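Local coordinates for protein putative transcriptional regulator MarR (Geobacillus stearothermophilus, PDB 2RDP) that probably binds DNA as a dimeric winged-helix transcriptional regulator of the MarR family, at residues A[43-48]-A[112-117]; A[48-53]-A[64-69]. All coordinates share one frame; numbering follows the deposited sequence.

Contact 1 of 2, residues A[43-48]-A[112-117]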
ATOM      1  N   PRO A  43      -0.770  -4.402  10.989  1.00 56.06           N
ATOM      2  CA  PRO A  43      -0.570  -5.839  10.662  1.00 54.94           C
ATOM      3  C   PRO A  43      -1.614  -6.784  11.313  1.00 55.17           C
ATOM      4  O   PRO A  43      -1.883  -7.872  10.760  1.00 55.89           O
ATOM      5  CB  PRO A  43       0.842  -6.138  11.164  1.00 54.77           C
ATOM      6  CG  PRO A  43       1.417  -4.837  11.573  1.00 55.86           C
ATOM      7  CD  PRO A  43       0.303  -3.890  11.857  1.00 55.13           C
ATOM      8  N   GLN A  44      -2.209  -6.373  12.440  1.00 53.74           N
ATOM      9  CA  GLN A  44      -3.308  -7.117  13.014  1.00 54.14           C
ATOM     10  C   GLN A  44      -4.555  -7.009  12.125  1.00 54.67           C
ATOM     11  O   GLN A  44      -5.215  -8.018  11.861  1.00 54.64           O
ATOM     12  CB  GLN A  44      -3.591  -6.692  14.455  1.00 53.83           C
ATOM     13  CG  GLN A  44      -2.448  -7.000  15.407  1.00 54.75           C
ATOM     14  CD  GLN A  44      -2.624  -6.316  16.776  1.00 58.97           C
ATOM     15  OE1 GLN A  44      -3.486  -5.469  16.959  1.00 59.03           O
ATOM     16  NE2 GLN A  44      -1.801  -6.701  17.734  1.00 59.49           N
ATOM     17  N   PHE A  45      -4.862  -5.805  11.628  1.00 55.51           N
ATOM     18  CA  PHE A  45      -5.867  -5.675  10.567  1.00 55.62           C
ATOM     19  C   PHE A  45      -5.650  -6.691   9.413  1.00 55.65           C
ATOM     20  O   PHE A  45      -6.545  -7.494   9.109  1.00 55.87           O
ATOM     21  CB  PHE A  45      -6.000  -4.226  10.061  1.00 55.60           C
ATOM     22  CG  PHE A  45      -6.921  -4.100   8.884  1.00 55.70           C
ATOM     23  CD1 PHE A  45      -8.298  -4.103   9.058  1.00 55.15           C
ATOM     24  CD2 PHE A  45      -6.405  -4.048   7.591  1.00 58.30           C
ATOM     25  CE1 PHE A  45      -9.159  -4.043   7.967  1.00 53.98           C
ATOM     26  CE2 PHE A  45      -7.270  -3.958   6.476  1.00 58.65           C
ATOM     27  CZ  PHE A  45      -8.658  -3.950   6.691  1.00 54.90           C
ATOM     28  N   VAL A  46      -4.461  -6.696   8.810  1.00 55.76           N
ATOM     29  CA  VAL A  46      -4.177  -7.625   7.708  1.00 55.43           C
ATOM     30  C   VAL A  46      -4.403  -9.090   8.122  1.00 55.40           C
ATOM     31  O   VAL A  46      -5.069  -9.852   7.408  1.00 55.27           O
ATOM     32  CB  VAL A  46      -2.753  -7.419   7.156  1.00 55.97           C
ATOM     33  CG1 VAL A  46      -2.425  -8.431   6.072  1.00 55.91           C
ATOM     34  CG2 VAL A  46      -2.587  -5.967   6.601  1.00 57.73           C
ATOM     35  N   ALA A  47      -3.842  -9.477   9.281  1.00 54.47           N
ATOM     36  CA  ALA A  47      -3.970 -10.831   9.785  1.00 53.22           C
ATOM     37  C   ALA A  47      -5.445 -11.222   9.952  1.00 53.47           C
ATOM     38  O   ALA A  47      -5.871 -12.276   9.454  1.00 53.67           O
ATOM     39  CB  ALA A  47      -3.202 -10.983  11.102  1.00 52.16           C
ATOM     40  N   LEU A  48      -6.207 -10.378  10.653  1.00 54.26           N
ATOM     41  CA  LEU A  48      -7.631 -10.594  10.921  1.00 55.78           C
ATOM     42  C   LEU A  48      -8.496 -10.673   9.662  1.00 56.98           C
ATOM     43  O   LEU A  48      -9.362 -11.538   9.549  1.00 58.11           O
ATOM     44  CB  LEU A  48      -8.169  -9.519  11.864  1.00 55.58           C
ATOM     45  CG  LEU A  48      -7.642  -9.492  13.311  1.00 56.06           C
ATOM     46  CD1 LEU A  48      -8.074  -8.224  14.009  1.00 54.35           C
ATOM     47  CD2 LEU A  48      -8.088 -10.700  14.083  1.00 51.63           C
ATOM     48  N   GLU A 112     -16.094  -3.910  11.463  1.00 60.07           N
ATOM     49  CA  GLU A 112     -16.312  -2.511  11.690  1.00 59.34           C
ATOM     50  C   GLU A 112     -15.299  -1.655  10.942  1.00 58.08           C
ATOM     51  O   GLU A 112     -15.652  -0.617  10.404  1.00 58.01           O
ATOM     52  CB  GLU A 112     -16.232  -2.252  13.179  1.00 60.23           C
ATOM     53  CG  GLU A 112     -16.797  -0.931  13.588  1.00 64.89           C
ATOM     54  CD  GLU A 112     -17.014  -0.812  15.074  1.00 70.97           C
ATOM     55  OE1 GLU A 112     -16.717  -1.775  15.848  1.00 71.91           O
ATOM     56  OE2 GLU A 112     -17.494   0.280  15.459  1.00 74.34           O
ATOM     57  N   VAL A 113     -14.039  -2.087  10.892  1.00 56.59           N
ATOM     58  CA  VAL A 113     -13.011  -1.330  10.168  1.00 55.15           C
ATOM     59  C   VAL A 113     -13.307  -1.364   8.664  1.00 55.05           C
ATOM     60  O   VAL A 113     -13.262  -0.351   7.994  1.00 54.97           O
ATOM     61  CB  VAL A 113     -11.567  -1.837  10.465  1.00 54.95           C
ATOM     62  CG1 VAL A 113     -10.533  -1.174   9.527  1.00 53.29           C
ATOM     63  CG2 VAL A 113     -11.205  -1.624  11.923  1.00 52.94           C
ATOM     64  N   ILE A 114     -13.640  -2.535   8.151  1.00 55.13           N
ATOM     65  CA  ILE A 114     -13.995  -2.685   6.752  1.00 56.18           C
ATOM     66  C   ILE A 114     -15.208  -1.845   6.326  1.00 56.07           C
ATOM     67  O   ILE A 114     -15.205  -1.250   5.258  1.00 56.44           O
ATOM     68  CB  ILE A 114     -14.150  -4.169   6.368  1.00 56.78           C
ATOM     69  CG1 ILE A 114     -12.745  -4.782   6.192  1.00 57.94           C
ATOM     70  CG2 ILE A 114     -14.975  -4.300   5.078  1.00 55.58           C
ATOM     71  CD1 ILE A 114     -12.756  -6.293   6.121  1.00 61.61           C
ATOM     72  N   GLU A 115     -16.206  -1.760   7.185  1.00 56.36           N
ATOM     73  CA  GLU A 115     -17.402  -0.959   6.916  1.00 57.44           C
ATOM     74  C   GLU A 115     -17.070   0.546   6.843  1.00 56.38           C
ATOM     75  O   GLU A 115     -17.569   1.273   5.983  1.00 56.01           O
ATOM     76  CB  GLU A 115     -18.445  -1.247   7.972  1.00 57.25           C
ATOM     77  CG  GLU A 115     -19.646  -0.315   7.914  1.00 64.78           C
ATOM     78  CD  GLU A 115     -20.830  -0.869   8.704  1.00 73.68           C
ATOM     79  OE1 GLU A 115     -20.627  -1.854   9.481  1.00 76.61           O
ATOM     80  OE2 GLU A 115     -21.961  -0.335   8.541  1.00 77.45           O
ATOM     81  N   LYS A 116     -16.182   0.984   7.724  1.00 55.98           N
ATOM     82  CA  LYS A 116     -15.682   2.344   7.732  1.00 55.40           C
ATOM     83  C   LYS A 116     -14.838   2.635   6.480  1.00 54.14           C
ATOM     84  O   LYS A 116     -14.919   3.730   5.931  1.00 54.01           O
ATOM     85  CB  LYS A 116     -14.918   2.568   9.052  1.00 55.96           C
ATOM     86  CG  LYS A 116     -14.292   3.937   9.225  1.00 59.82           C
ATOM     87  CD  LYS A 116     -15.280   5.053   9.596  1.00 63.33           C
ATOM     88  CE  LYS A 116     -14.856   6.426   8.991  1.00 65.02           C
ATOM     89  NZ  LYS A 116     -15.159   6.564   7.501  1.00 66.17           N
ATOM     90  N   ARG A 117     -14.072   1.636   6.016  1.00 52.92           N
ATOM     91  CA  ARG A 117     -13.277   1.699   4.766  1.00 52.43           C
ATOM     92  C   ARG A 117     -14.181   1.814   3.541  1.00 51.88           C
ATOM     93  O   ARG A 117     -13.893   2.560   2.592  1.00 51.58           O
ATOM     94  CB  ARG A 117     -12.362   0.474   4.613  1.00 52.12           C
ATOM     95  CG  ARG A 117     -11.119   0.483   5.526  1.00 55.15           C
ATOM     96  CD  ARG A 117     -10.233  -0.773   5.340  1.00 52.75           C
ATOM     97  NE  ARG A 117      -9.674  -0.788   3.987  1.00 58.17           N
ATOM     98  CZ  ARG A 117      -8.452  -0.383   3.654  1.00 58.53           C
ATOM     99  NH1 ARG A 117      -7.602   0.069   4.576  1.00 58.25           N
ATOM    100  NH2 ARG A 117      -8.088  -0.415   2.381  1.00 59.33           N
TER

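Contact 2 of 2, residues A[48-53]-A[64-69]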
ATOM      1  N   LEU A  48      -6.207 -10.378  10.653  1.00 54.26           N
ATOM      2  CA  LEU A  48      -7.631 -10.594  10.921  1.00 55.78           C
ATOM      3  C   LEU A  48      -8.496 -10.673   9.662  1.00 56.98           C
ATOM      4  O   LEU A  48      -9.362 -11.538   9.549  1.00 58.11           O
ATOM      5  CB  LEU A  48      -8.169  -9.519  11.864  1.00 55.58           C
ATOM      6  CG  LEU A  48      -7.642  -9.492  13.311  1.00 56.06           C
ATOM      7  CD1 LEU A  48      -8.074  -8.224  14.009  1.00 54.35           C
ATOM      8  CD2 LEU A  48      -8.088 -10.700  14.083  1.00 51.63           C
ATOM      9  N   GLN A  49      -8.277  -9.756   8.734  1.00 58.14           N
ATOM     10  CA  GLN A  49      -8.941  -9.789   7.447  1.00 59.96           C
ATOM     11  C   GLN A  49      -8.660 -11.101   6.666  1.00 59.09           C
ATOM     12  O   GLN A  49      -9.547 -11.611   6.016  1.00 58.96           O
ATOM     13  CB  GLN A  49      -8.554  -8.525   6.664  1.00 61.76           C
ATOM     14  CG  GLN A  49      -8.719  -8.610   5.133  1.00 69.31           C
ATOM     15  CD  GLN A  49      -7.411  -8.876   4.344  1.00 74.61           C
ATOM     16  OE1 GLN A  49      -6.335  -8.384   4.710  1.00 76.05           O
ATOM     17  NE2 GLN A  49      -7.527  -9.645   3.232  1.00 74.92           N
ATOM     18  N   TRP A  50      -7.440 -11.648   6.743  1.00 58.20           N
ATOM     19  CA  TRP A  50      -7.129 -12.941   6.104  1.00 57.21           C
ATOM     20  C   TRP A  50      -7.928 -14.080   6.733  1.00 57.35           C
ATOM     21  O   TRP A  50      -8.431 -14.947   6.037  1.00 57.91           O
ATOM     22  CB  TRP A  50      -5.618 -13.274   6.153  1.00 56.45           C
ATOM     23  CG  TRP A  50      -4.821 -12.630   5.080  1.00 54.57           C
ATOM     24  CD1 TRP A  50      -3.786 -11.742   5.235  1.00 54.65           C
ATOM     25  CD2 TRP A  50      -5.002 -12.785   3.672  1.00 55.05           C
ATOM     26  NE1 TRP A  50      -3.312 -11.341   4.018  1.00 51.60           N
ATOM     27  CE2 TRP A  50      -4.039 -11.961   3.035  1.00 55.01           C
ATOM     28  CE3 TRP A  50      -5.890 -13.540   2.876  1.00 54.88           C
ATOM     29  CZ2 TRP A  50      -3.940 -11.864   1.629  1.00 55.92           C
ATOM     30  CZ3 TRP A  50      -5.782 -13.454   1.482  1.00 56.04           C
ATOM     31  CH2 TRP A  50      -4.806 -12.628   0.876  1.00 55.84           C
ATOM     32  N   LEU A  51      -8.040 -14.076   8.053  1.00 57.45           N
ATOM     33  CA  LEU A  51      -8.824 -15.072   8.762  1.00 58.12           C
ATOM     34  C   LEU A  51     -10.321 -14.950   8.470  1.00 59.26           C
ATOM     35  O   LEU A  51     -11.020 -15.958   8.343  1.00 59.08           O
ATOM     36  CB  LEU A  51      -8.574 -14.955  10.267  1.00 58.07           C
ATOM     37  CG  LEU A  51      -7.183 -15.370  10.763  1.00 56.61           C
ATOM     38  CD1 LEU A  51      -6.984 -14.879  12.175  1.00 54.49           C
ATOM     39  CD2 LEU A  51      -7.005 -16.867  10.663  1.00 55.11           C
ATOM     40  N   LEU A  52     -10.816 -13.717   8.388  1.00 60.18           N
ATOM     41  CA  LEU A  52     -12.205 -13.476   8.011  1.00 61.33           C
ATOM     42  C   LEU A  52     -12.470 -14.024   6.600  1.00 62.34           C
ATOM     43  O   LEU A  52     -13.444 -14.747   6.383  1.00 62.80           O
ATOM     44  CB  LEU A  52     -12.552 -11.976   8.080  1.00 60.92           C
ATOM     45  CG  LEU A  52     -13.998 -11.505   7.813  1.00 60.33           C
ATOM     46  CD1 LEU A  52     -14.910 -11.892   8.943  1.00 59.86           C
ATOM     47  CD2 LEU A  52     -14.057  -9.991   7.567  1.00 59.46           C
ATOM     48  N   GLU A  53     -11.564 -13.724   5.678  0.50 62.60           N
ATOM     49  CA  GLU A  53     -11.749 -14.056   4.273  0.50 63.09           C
ATOM     50  C   GLU A  53     -11.439 -15.519   3.912  0.50 63.22           C
ATOM     51  O   GLU A  53     -12.049 -16.075   2.992  0.50 63.43           O
ATOM     52  CB  GLU A  53     -10.976 -13.054   3.406  0.50 62.94           C
ATOM     53  CG  GLU A  53     -11.636 -11.658   3.398  0.50 63.08           C
ATOM     54  CD  GLU A  53     -10.721 -10.570   2.888  0.50 63.50           C
ATOM     55  OE1 GLU A  53      -9.574 -10.893   2.504  0.50 64.95           O
ATOM     56  OE2 GLU A  53     -11.140  -9.389   2.877  0.50 63.79           O
ATOM     57  N   ASN A  64       2.541 -16.954   4.781  1.00 51.03           N
ATOM     58  CA  ASN A  64       2.633 -16.963   3.300  1.00 51.60           C
ATOM     59  C   ASN A  64       1.715 -15.961   2.606  1.00 52.32           C
ATOM     60  O   ASN A  64       2.078 -15.419   1.554  1.00 52.28           O
ATOM     61  CB  ASN A  64       2.428 -18.372   2.723  1.00 51.25           C
ATOM     62  CG  ASN A  64       3.666 -19.261   2.900  1.00 51.87           C
ATOM     63  OD1 ASN A  64       4.773 -18.755   3.075  1.00 52.50           O
ATOM     64  ND2 ASN A  64       3.480 -20.585   2.854  1.00 52.20           N
ATOM     65  N   LYS A  65       0.543 -15.733   3.209  1.00 52.98           N
ATOM     66  CA  LYS A  65      -0.418 -14.723   2.765  1.00 54.32           C
ATOM     67  C   LYS A  65       0.035 -13.307   3.003  1.00 55.31           C
ATOM     68  O   LYS A  65      -0.278 -12.424   2.235  1.00 56.43           O
ATOM     69  CB  LYS A  65      -1.800 -14.993   3.370  1.00 53.98           C
ATOM     70  CG  LYS A  65      -2.439 -16.129   2.585  1.00 56.37           C
ATOM     71  CD  LYS A  65      -3.820 -16.505   3.008  1.00 62.71           C
ATOM     72  CE  LYS A  65      -4.299 -17.704   2.149  1.00 67.75           C
ATOM     73  NZ  LYS A  65      -4.251 -17.415   0.667  1.00 69.53           N
HETATM   74  N   MSE A  66       0.827 -13.103   4.046  1.00 56.02           N
HETATM   75  CA  MSE A  66       1.238 -11.770   4.461  1.00 55.67           C
HETATM   76  C   MSE A  66       2.644 -11.462   4.065  1.00 55.35           C
HETATM   77  O   MSE A  66       3.101 -10.330   4.273  1.00 55.16           O
HETATM   78  CB  MSE A  66       1.140 -11.659   5.974  1.00 56.26           C
HETATM   79  CG  MSE A  66      -0.263 -11.727   6.454  1.00 58.33           C
HETATM   80 SE   MSE A  66      -0.407 -11.457   8.375  0.80 65.90          SE
HETATM   81  CE  MSE A  66       0.219  -9.586   8.575  1.00 61.98           C
ATOM     82  N   TYR A  67       3.322 -12.462   3.481  1.00 55.41           N
ATOM     83  CA  TYR A  67       4.699 -12.347   3.014  1.00 55.46           C
ATOM     84  C   TYR A  67       5.679 -12.050   4.157  1.00 55.49           C
ATOM     85  O   TYR A  67       6.636 -11.310   3.962  1.00 54.82           O
ATOM     86  CB  TYR A  67       4.823 -11.309   1.884  1.00 56.43           C
ATOM     87  CG  TYR A  67       4.011 -11.706   0.664  1.00 57.84           C
ATOM     88  CD1 TYR A  67       4.437 -12.770  -0.156  1.00 60.01           C
ATOM     89  CD2 TYR A  67       2.826 -11.042   0.331  1.00 55.37           C
ATOM     90  CE1 TYR A  67       3.692 -13.160  -1.258  1.00 60.92           C
ATOM     91  CE2 TYR A  67       2.076 -11.427  -0.767  1.00 56.84           C
ATOM     92  CZ  TYR A  67       2.512 -12.482  -1.547  1.00 60.11           C
ATOM     93  OH  TYR A  67       1.799 -12.889  -2.654  1.00 62.32           O
ATOM     94  N   LEU A  68       5.423 -12.651   5.328  1.00 54.36           N
ATOM     95  CA  LEU A  68       6.270 -12.498   6.515  1.00 53.95           C
ATOM     96  C   LEU A  68       7.035 -13.774   6.785  1.00 52.83           C
ATOM     97  O   LEU A  68       6.576 -14.829   6.357  1.00 53.54           O
ATOM     98  CB  LEU A  68       5.417 -12.146   7.743  1.00 53.70           C
ATOM     99  CG  LEU A  68       4.636 -10.837   7.616  1.00 53.54           C
ATOM    100  CD1 LEU A  68       3.726 -10.699   8.820  1.00 53.59           C
ATOM    101  CD2 LEU A  68       5.610  -9.615   7.477  1.00 52.89           C
ATOM    102  N   ALA A  69       8.179 -13.688   7.487  1.00 51.05           N
ATOM    103  CA  ALA A  69       8.776 -14.870   8.123  1.00 49.49           C
ATOM    104  C   ALA A  69       7.864 -15.433   9.210  1.00 48.63           C
ATOM    105  O   ALA A  69       7.034 -14.738   9.779  1.00 48.25           O
ATOM    106  CB  ALA A  69      10.183 -14.585   8.682  1.00 49.07           C
TER
HETATM  107  O   HOH W   1      -1.429  -9.370   2.940  1.00 61.90           O

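Contact 1 of 2, residues A[43-48]-A[112-117]
Phe45 reaches across to Val113, Ile114 and Arg117, so that a single aromatic ring links two helices of the winged-helix fold of the MarR family. Helix 42-54 belongs to the DNA-binding part of that fold, and helix 104-124 follows the two wing strands. The example illustrates how helices too distant for close backbone packing can be joined by one large side chain: the axes of the short segments pass 11.9 Å apart at 101°, and 153 Å² of surface is buried between them. With CG anti to the backbone N (chi1 174°), the ring of Phe45 extends toward helix 104-124 and reaches three of its residues.

Two of the three, Val113 and Arg117, approach the ring obliquely, and one comes at the edge. The CG1 branch of Val113 touches two neighbouring ring atoms, 3.5 Å from Phe45 CE1 and 3.7 Å from Phe45 CD1. Ile114 comes in near the ring plane, its CG1 at the edge 4.1 Å from Phe45 CE1, the two side chains crossing at about a right angle. Arg117 offers its aliphatic portion to the ring, with CD doing the touching. Its chain bends at chi3, and the planes of guanidinium and ring lie 24° apart.

Other parts of the dimer close round the contact. Val113 also rests on Ile34 and Leu35 of helix 10-35 and on Tyr38 in the loop after it, while Arg21 of the second subunit packs on Phe45, Ile114 and Arg117. The charged end of Arg117 is engaged at the dimer interface, where NE forms a salt bridge with Glu17 of the second subunit. Its methylene carbon CD, just before that nitrogen, lies 3.8 Å from Phe45 CZ.

Contact 2 of 2, residues A[48-53]-A[64-69]
Trp50 lays its indole against Lys65 and Met66, joining helix 42-54 to helix 59-66, which leads into helix 70-82 in the helix-turn-helix part of the winged-helix fold. Trp50 CG lies anti to the carbonyl carbon (chi1 -83°), which sets the indole against helix 59-66. Lys65 CB sits over the ring face in a CH-pi contact, 3.9 Å from the centroid of the five-membered ring and 13° off its normal. Further along the same side chain, Lys65 CD covers the six-membered ring, 3.6 Å from Trp50 CE3. Met66, a selenomethionine, comes obliquely and brings CG to 3.7 Å from Trp50 CD1.

The indole N-H is used in the ring plane: a water accepts from Trp50 NE1 at 2.9 Å, and the same water donates a weak bond to Lys65 O. Over the opposite face lies the amide of Gln49, with NE2 4.0 Å above the plane. The second subunit also reaches the indole: its Tyr22 meets the ring with planes at about 60°. An alanine in place of Trp50 would probably open a gap between the two helices and leave the methylenes of Lys65 without their aromatic platform.

Farther out, Met66 also rests on Leu76 of helix 70-82, and Arg21 of the second subunit packs on Gln49.

The chemistry is thus divided: Lys65 and the selenomethionine Met66 give the indole its CH-pi and apolar contacts, while a water takes up its N-H, which suits a site near the surface.

The two contacts use successive turns of helix 42-54, share Leu48 and have centres about 12 Å apart. Contact 1 ties that helix to helix 104-124, and contact 2, nested within the loop it closes, ties it to helix 59-66. They also touch directly: the methyl CE of Met66 packs 3.5 Å from Pro43 O and 3.8 Å from Val46 CG1. Arg21 of the second subunit spans both, packing on Phe45, Ile114 and Arg117 and on Gln49. The sodium ion is about 8 Å from the side chain of Val113, whose neighbours Leu35 and Tyr38 bind it. Together the contacts are consistent with one helix linking the probable DNA-binding elements to the dimer interface.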